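PDB 6QGI: VP5 from Halorubrum pleomorphic virus 2, which is an envelope protein of a prokaryotic virus and probably drives fusion of the viral membrane with that of its haloarchaeal host. Local coordinates for residues 17-29 with 105-119. Residues are numbered along the deposited sequence; the frame is centred on the assembly and turned at random.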
loop_
_atom_site.group_PDB
_atom_site.type_symbol
_atom_site.label_atom_id
_atom_site.label_comp_id
_atom_site.label_asym_id
_atom_site.label_seq_id
_atom_site.Cartn_x
_atom_site.Cartn_y
_atom_site.Cartn_z
ATOM N N GLY A 17 1.808 -6.690 4.681
ATOM C CA GLY A 17 2.311 -7.579 5.721
ATOM C C GLY A 17 1.614 -7.425 7.056
ATOM O O GLY A 17 1.532 -8.388 7.824
ATOM N N TRP A 18 1.066 -6.218 7.306
ATOM C CA TRP A 18 0.326 -5.821 8.509
ATOM C C TRP A 18 -0.956 -6.630 8.696
ATOM O O TRP A 18 -1.484 -6.710 9.809
ATOM C CB TRP A 18 -0.014 -4.327 8.446
ATOM C CG TRP A 18 -0.873 -3.958 7.276
ATOM C CD1 TRP A 18 -0.451 -3.609 6.028
ATOM C CD2 TRP A 18 -2.302 -3.892 7.252
ATOM N NE1 TRP A 18 -1.530 -3.391 5.209
ATOM C CE2 TRP A 18 -2.681 -3.520 5.944
ATOM C CE3 TRP A 18 -3.305 -4.122 8.211
ATOM C CZ2 TRP A 18 -4.020 -3.367 5.570
ATOM C CZ3 TRP A 18 -4.631 -3.967 7.842
ATOM C CH2 TRP A 18 -4.978 -3.584 6.538
ATOM N N ALA A 19 -1.479 -7.193 7.597
ATOM C CA ALA A 19 -2.676 -8.021 7.616
ATOM C C ALA A 19 -2.306 -9.489 7.831
ATOM O O ALA A 19 -3.191 -10.316 8.015
ATOM C CB ALA A 19 -3.441 -7.847 6.313
ATOM N N LEU A 20 -0.997 -9.808 7.833
ATOM C CA LEU A 20 -0.523 -11.181 8.006
ATOM C C LEU A 20 0.246 -11.401 9.307
ATOM O O LEU A 20 0.094 -12.452 9.924
ATOM C CB LEU A 20 0.358 -11.589 6.821
ATOM C CG LEU A 20 -0.364 -11.801 5.504
ATOM C CD1 LEU A 20 0.611 -11.978 4.402
ATOM C CD2 LEU A 20 -1.293 -13.015 5.570
ATOM N N ARG A 21 1.079 -10.427 9.716
ATOM C CA ARG A 21 1.914 -10.537 10.916
ATOM C C ARG A 21 2.196 -9.164 11.514
ATOM O O ARG A 21 1.821 -8.161 10.908
ATOM C CB ARG A 21 3.237 -11.231 10.544
ATOM C CG ARG A 21 4.115 -10.367 9.638
ATOM C CD ARG A 21 5.157 -11.148 8.891
ATOM N NE ARG A 21 5.660 -10.354 7.772
ATOM C CZ ARG A 21 5.167 -10.398 6.537
ATOM N NH1 ARG A 21 4.158 -11.216 6.250
ATOM N NH2 ARG A 21 5.677 -9.637 5.584
ATOM N N GLU A 22 2.892 -9.115 12.677
ATOM C CA GLU A 22 3.315 -7.860 13.300
ATOM C C GLU A 22 4.238 -7.142 12.305
ATOM O O GLU A 22 5.205 -7.733 11.823
ATOM C CB GLU A 22 4.001 -8.117 14.651
ATOM C CG GLU A 22 4.060 -6.885 15.536
ATOM C CD GLU A 22 4.956 -6.959 16.757
ATOM O OE1 GLU A 22 5.680 -7.969 16.919
ATOM O OE2 GLU A 22 4.938 -5.993 17.555
ATOM N N PHE A 23 3.862 -5.924 11.913
ATOM C CA PHE A 23 4.562 -5.146 10.892
ATOM C C PHE A 23 5.301 -3.955 11.490
ATOM O O PHE A 23 4.866 -3.403 12.504
ATOM C CB PHE A 23 3.546 -4.664 9.841
ATOM C CG PHE A 23 4.013 -4.582 8.403
ATOM C CD1 PHE A 23 4.705 -5.639 7.815
ATOM C CD2 PHE A 23 3.685 -3.486 7.609
ATOM C CE1 PHE A 23 5.123 -5.567 6.483
ATOM C CE2 PHE A 23 4.093 -3.421 6.272
ATOM C CZ PHE A 23 4.804 -4.464 5.717
ATOM N N GLU A 24 6.418 -3.555 10.857
ATOM C CA GLU A 24 7.202 -2.410 11.307
ATOM C C GLU A 24 6.576 -1.139 10.764
ATOM O O GLU A 24 6.554 -0.927 9.547
ATOM C CB GLU A 24 8.674 -2.535 10.888
ATOM C CG GLU A 24 9.423 -3.613 11.658
ATOM C CD GLU A 24 10.872 -3.843 11.273
ATOM O OE1 GLU A 24 11.340 -3.251 10.273
ATOM O OE2 GLU A 24 11.546 -4.620 11.987
ATOM N N ILE A 25 6.020 -0.318 11.664
ATOM C CA ILE A 25 5.361 0.935 11.298
ATOM C C ILE A 25 6.421 2.043 11.165
ATOM O O ILE A 25 7.379 2.093 11.942
ATOM C CB ILE A 25 4.210 1.280 12.301
ATOM C CG1 ILE A 25 2.999 0.348 12.038
ATOM C CG2 ILE A 25 3.772 2.757 12.217
ATOM C CD1 ILE A 25 2.087 0.174 13.120
ATOM N N VAL A 26 6.246 2.907 10.147
ATOM C CA VAL A 26 7.109 4.052 9.853
ATOM C C VAL A 26 6.923 5.076 10.983
ATOM O O VAL A 26 5.842 5.656 11.126
ATOM C CB VAL A 26 6.813 4.645 8.445
ATOM C CG1 VAL A 26 7.622 5.910 8.183
ATOM C CG2 VAL A 26 7.059 3.611 7.345
ATOM N N GLY A 27 7.978 5.253 11.783
ATOM C CA GLY A 27 8.006 6.160 12.924
ATOM C C GLY A 27 7.755 7.608 12.567
ATOM O O GLY A 27 8.022 8.031 11.436
ATOM N N SER A 28 7.216 8.366 13.544
ATOM C CA SER A 28 6.905 9.792 13.436
ATOM C C SER A 28 8.158 10.581 13.020
ATOM O O SER A 28 9.237 10.357 13.567
ATOM C CB SER A 28 6.343 10.303 14.760
ATOM O OG SER A 28 6.386 11.711 14.915
ATOM N N ASP A 29 8.010 11.452 12.007
ATOM C CA ASP A 29 9.081 12.300 11.479
ATOM C C ASP A 29 8.562 13.736 11.319
ATOM O O ASP A 29 8.552 14.298 10.219
ATOM C CB ASP A 29 9.633 11.740 10.147
ATOM C CG ASP A 29 10.844 12.465 9.585
ATOM O OD1 ASP A 29 11.391 13.362 10.288
ATOM O OD2 ASP A 29 11.245 12.147 8.447
ATOM N N TYR A 105 -4.936 -13.788 15.771
ATOM C CA TYR A 105 -4.540 -13.301 14.459
ATOM C C TYR A 105 -5.192 -11.935 14.159
ATOM O O TYR A 105 -4.496 -11.032 13.683
ATOM C CB TYR A 105 -4.864 -14.341 13.366
ATOM C CG TYR A 105 -4.874 -13.785 11.957
ATOM C CD1 TYR A 105 -3.734 -13.203 11.407
ATOM C CD2 TYR A 105 -6.021 -13.837 11.176
ATOM C CE1 TYR A 105 -3.745 -12.675 10.119
ATOM C CE2 TYR A 105 -6.039 -13.323 9.883
ATOM C CZ TYR A 105 -4.902 -12.736 9.362
ATOM O OH TYR A 105 -4.931 -12.244 8.082
ATOM N N LEU A 106 -6.499 -11.779 14.445
ATOM C CA LEU A 106 -7.206 -10.522 14.182
ATOM C C LEU A 106 -6.768 -9.411 15.141
ATOM O O LEU A 106 -6.869 -8.249 14.756
ATOM C CB LEU A 106 -8.740 -10.688 14.152
ATOM C CG LEU A 106 -9.228 -11.548 12.964
ATOM C CD1 LEU A 106 -10.634 -11.911 13.082
ATOM C CD2 LEU A 106 -9.049 -10.855 11.651
ATOM N N THR A 107 -6.197 -9.748 16.322
ATOM C CA THR A 107 -5.646 -8.750 17.252
ATOM C C THR A 107 -4.395 -8.151 16.606
ATOM O O THR A 107 -4.236 -6.938 16.635
ATOM C CB THR A 107 -5.389 -9.363 18.646
ATOM O OG1 THR A 107 -6.654 -9.570 19.254
ATOM C CG2 THR A 107 -4.556 -8.470 19.564
ATOM N N THR A 108 -3.554 -8.998 15.973
ATOM C CA THR A 108 -2.325 -8.593 15.286
ATOM C C THR A 108 -2.669 -7.710 14.080
ATOM O O THR A 108 -1.914 -6.792 13.785
ATOM C CB THR A 108 -1.495 -9.826 14.895
ATOM O OG1 THR A 108 -1.281 -10.627 16.058
ATOM C CG2 THR A 108 -0.149 -9.467 14.297
ATOM N N VAL A 109 -3.817 -7.956 13.417
ATOM C CA VAL A 109 -4.263 -7.157 12.268
ATOM C C VAL A 109 -4.792 -5.818 12.792
ATOM O O VAL A 109 -4.347 -4.777 12.305
ATOM C CB VAL A 109 -5.289 -7.901 11.362
ATOM C CG1 VAL A 109 -5.811 -7.002 10.246
ATOM C CG2 VAL A 109 -4.680 -9.171 10.779
ATOM N N GLN A 110 -5.703 -5.841 13.797
ATOM C CA GLN A 110 -6.277 -4.632 14.413
ATOM C C GLN A 110 -5.199 -3.727 15.006
ATOM O O GLN A 110 -5.257 -2.515 14.812
ATOM C CB GLN A 110 -7.273 -4.987 15.520
ATOM C CG GLN A 110 -8.582 -5.592 15.050
ATOM C CD GLN A 110 -9.327 -6.224 16.199
ATOM O OE1 GLN A 110 -8.746 -6.872 17.083
ATOM N NE2 GLN A 110 -10.637 -6.060 16.206
ATOM N N SER A 111 -4.213 -4.318 15.718
ATOM C CA SER A 111 -3.106 -3.590 16.342
ATOM C C SER A 111 -2.268 -2.875 15.308
ATOM O O SER A 111 -1.965 -1.707 15.505
ATOM C CB SER A 111 -2.222 -4.519 17.170
ATOM O OG SER A 111 -2.987 -5.145 18.185
ATOM N N ASN A 112 -1.914 -3.553 14.201
ATOM C CA ASN A 112 -1.110 -2.960 13.131
ATOM C C ASN A 112 -1.822 -1.779 12.498
ATOM O O ASN A 112 -1.195 -0.747 12.269
ATOM C CB ASN A 112 -0.767 -3.995 12.068
ATOM C CG ASN A 112 0.269 -4.997 12.494
ATOM O OD1 ASN A 112 1.172 -4.721 13.294
ATOM N ND2 ASN A 112 0.152 -6.199 11.972
ATOM N N PHE A 113 -3.138 -1.927 12.246
ATOM C CA PHE A 113 -4.002 -0.912 11.658
ATOM C C PHE A 113 -4.125 0.315 12.577
ATOM O O PHE A 113 -4.094 1.445 12.095
ATOM C CB PHE A 113 -5.381 -1.526 11.366
ATOM C CG PHE A 113 -6.441 -0.579 10.856
ATOM C CD1 PHE A 113 -6.506 -0.244 9.513
ATOM C CD2 PHE A 113 -7.417 -0.077 11.708
ATOM C CE1 PHE A 113 -7.491 0.627 9.043
ATOM C CE2 PHE A 113 -8.401 0.791 11.235
ATOM C CZ PHE A 113 -8.436 1.130 9.906
ATOM N N LEU A 114 -4.265 0.090 13.890
ATOM C CA LEU A 114 -4.430 1.176 14.856
ATOM C C LEU A 114 -3.100 1.834 15.218
ATOM O O LEU A 114 -3.100 3.030 15.501
ATOM C CB LEU A 114 -5.171 0.710 16.119
ATOM C CG LEU A 114 -6.617 0.252 15.880
ATOM C CD1 LEU A 114 -7.200 -0.426 17.095
ATOM C CD2 LEU A 114 -7.482 1.381 15.343
ATOM N N LYS A 115 -1.975 1.091 15.152
ATOM C CA LYS A 115 -0.638 1.638 15.409
ATOM C C LYS A 115 -0.245 2.611 14.290
ATOM O O LYS A 115 0.403 3.626 14.553
ATOM C CB LYS A 115 0.402 0.521 15.540
ATOM C CG LYS A 115 0.526 -0.087 16.918
ATOM C CD LYS A 115 1.532 -1.229 16.934
ATOM C CE LYS A 115 1.333 -2.133 18.127
ATOM N NZ LYS A 115 1.674 -1.453 19.407
ATOM N N THR A 116 -0.663 2.298 13.045
ATOM C CA THR A 116 -0.440 3.112 11.846
ATOM C C THR A 116 -1.159 4.455 12.015
ATOM O O THR A 116 -0.580 5.485 11.667
ATOM C CB THR A 116 -0.909 2.357 10.590
ATOM O OG1 THR A 116 -0.284 1.078 10.551
ATOM C CG2 THR A 116 -0.615 3.108 9.289
ATOM N N TRP A 117 -2.396 4.437 12.576
ATOM C CA TRP A 117 -3.205 5.627 12.865
ATOM C C TRP A 117 -2.585 6.392 14.041
ATOM O O TRP A 117 -2.504 7.619 13.985
ATOM C CB TRP A 117 -4.682 5.255 13.164
ATOM C CG TRP A 117 -5.550 6.424 13.563
ATOM C CD1 TRP A 117 -5.817 6.847 14.831
ATOM C CD2 TRP A 117 -6.272 7.307 12.688
ATOM N NE1 TRP A 117 -6.654 7.940 14.802
ATOM C CE2 TRP A 117 -6.943 8.248 13.500
ATOM C CE3 TRP A 117 -6.407 7.404 11.294
ATOM C CZ2 TRP A 117 -7.743 9.267 12.965
ATOM C CZ3 TRP A 117 -7.203 8.413 10.767
ATOM C CH2 TRP A 117 -7.867 9.324 11.599
ATOM N N ASN A 118 -2.155 5.669 15.098
ATOM C CA ASN A 118 -1.533 6.239 16.298
ATOM C C ASN A 118 -0.250 6.997 15.963
ATOM O O ASN A 118 -0.089 8.127 16.430
ATOM C CB ASN A 118 -1.269 5.158 17.340
ATOM C CG ASN A 118 -2.522 4.680 18.021
ATOM O OD1 ASN A 118 -3.613 5.214 17.806
ATOM N ND2 ASN A 118 -2.399 3.647 18.841
ATOM N N GLU A 119 0.614 6.426 15.096
ATOM C CA GLU A 119 1.857 7.071 14.658
ATOM C C GLU A 119 1.572 8.343 13.868
ATOM O O GLU A 119 2.349 9.293 13.955
ATOM C CB GLU A 119 2.731 6.117 13.825
ATOM C CG GLU A 119 4.224 6.368 13.994
ATOM C CD GLU A 119 4.776 6.322 15.409
ATOM O OE1 GLU A 119 4.289 5.503 16.220
ATOM O OE2 GLU A 119 5.705 7.106 15.707
#
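Asn112 turns its carboxamide out of the helical segment 105-119 against the bend at Trp18-Phe23 and uses both ends of the amide to hold it. ND2 gives a hydrogen bond of 2.8 Å to Trp18 O, which lies close to the amide plane, and a weak, more bent one to Arg21 O. On the other end, OD1 accepts the N-H of Phe23 over 3.3 Å; the bond is straight at the hydrogen (177°), but the donor stands above the carbonyl plane rather than on a lone pair. One buried side chain thus serves three backbone groups where the 3-10 turn 17-19 gives way to extended chain. Two turns earlier in the helix, the Tyr105 hydroxyl donates to Ala19 O at 2.6 Å, nearly in line with the C=O, and this oxygen lies near the plane of the phenol ring at its edge. Between these bonds Val109 forks: CG2, beside its own backbone N, abuts Ala19 O, while CG1, anti to that N (chi1 175°), meets CZ3 of the Trp18 indole at 4.0 Å. Thr108 CG2 presses on the Arg21-Glu22 peptide. Farther along, Ile25 points its side chain at the helix, CG1 coming near Thr116 OG1 and CG2 resting on Glu119 CB. Glu119, kinked at chi2 (56°), reaches out to the loop, where OE2 accepts Ser28 N at 2.9 Å on its anti side. The contact lays the loop between strand 11-13 and helix 37-60 along the long helix 91-133. Ile59 of helix 37-60 touches Trp18, Val69 of helix 66-86 touches Ala19 and Tyr105, and helix 225-253 packs on Val109 and Phe113.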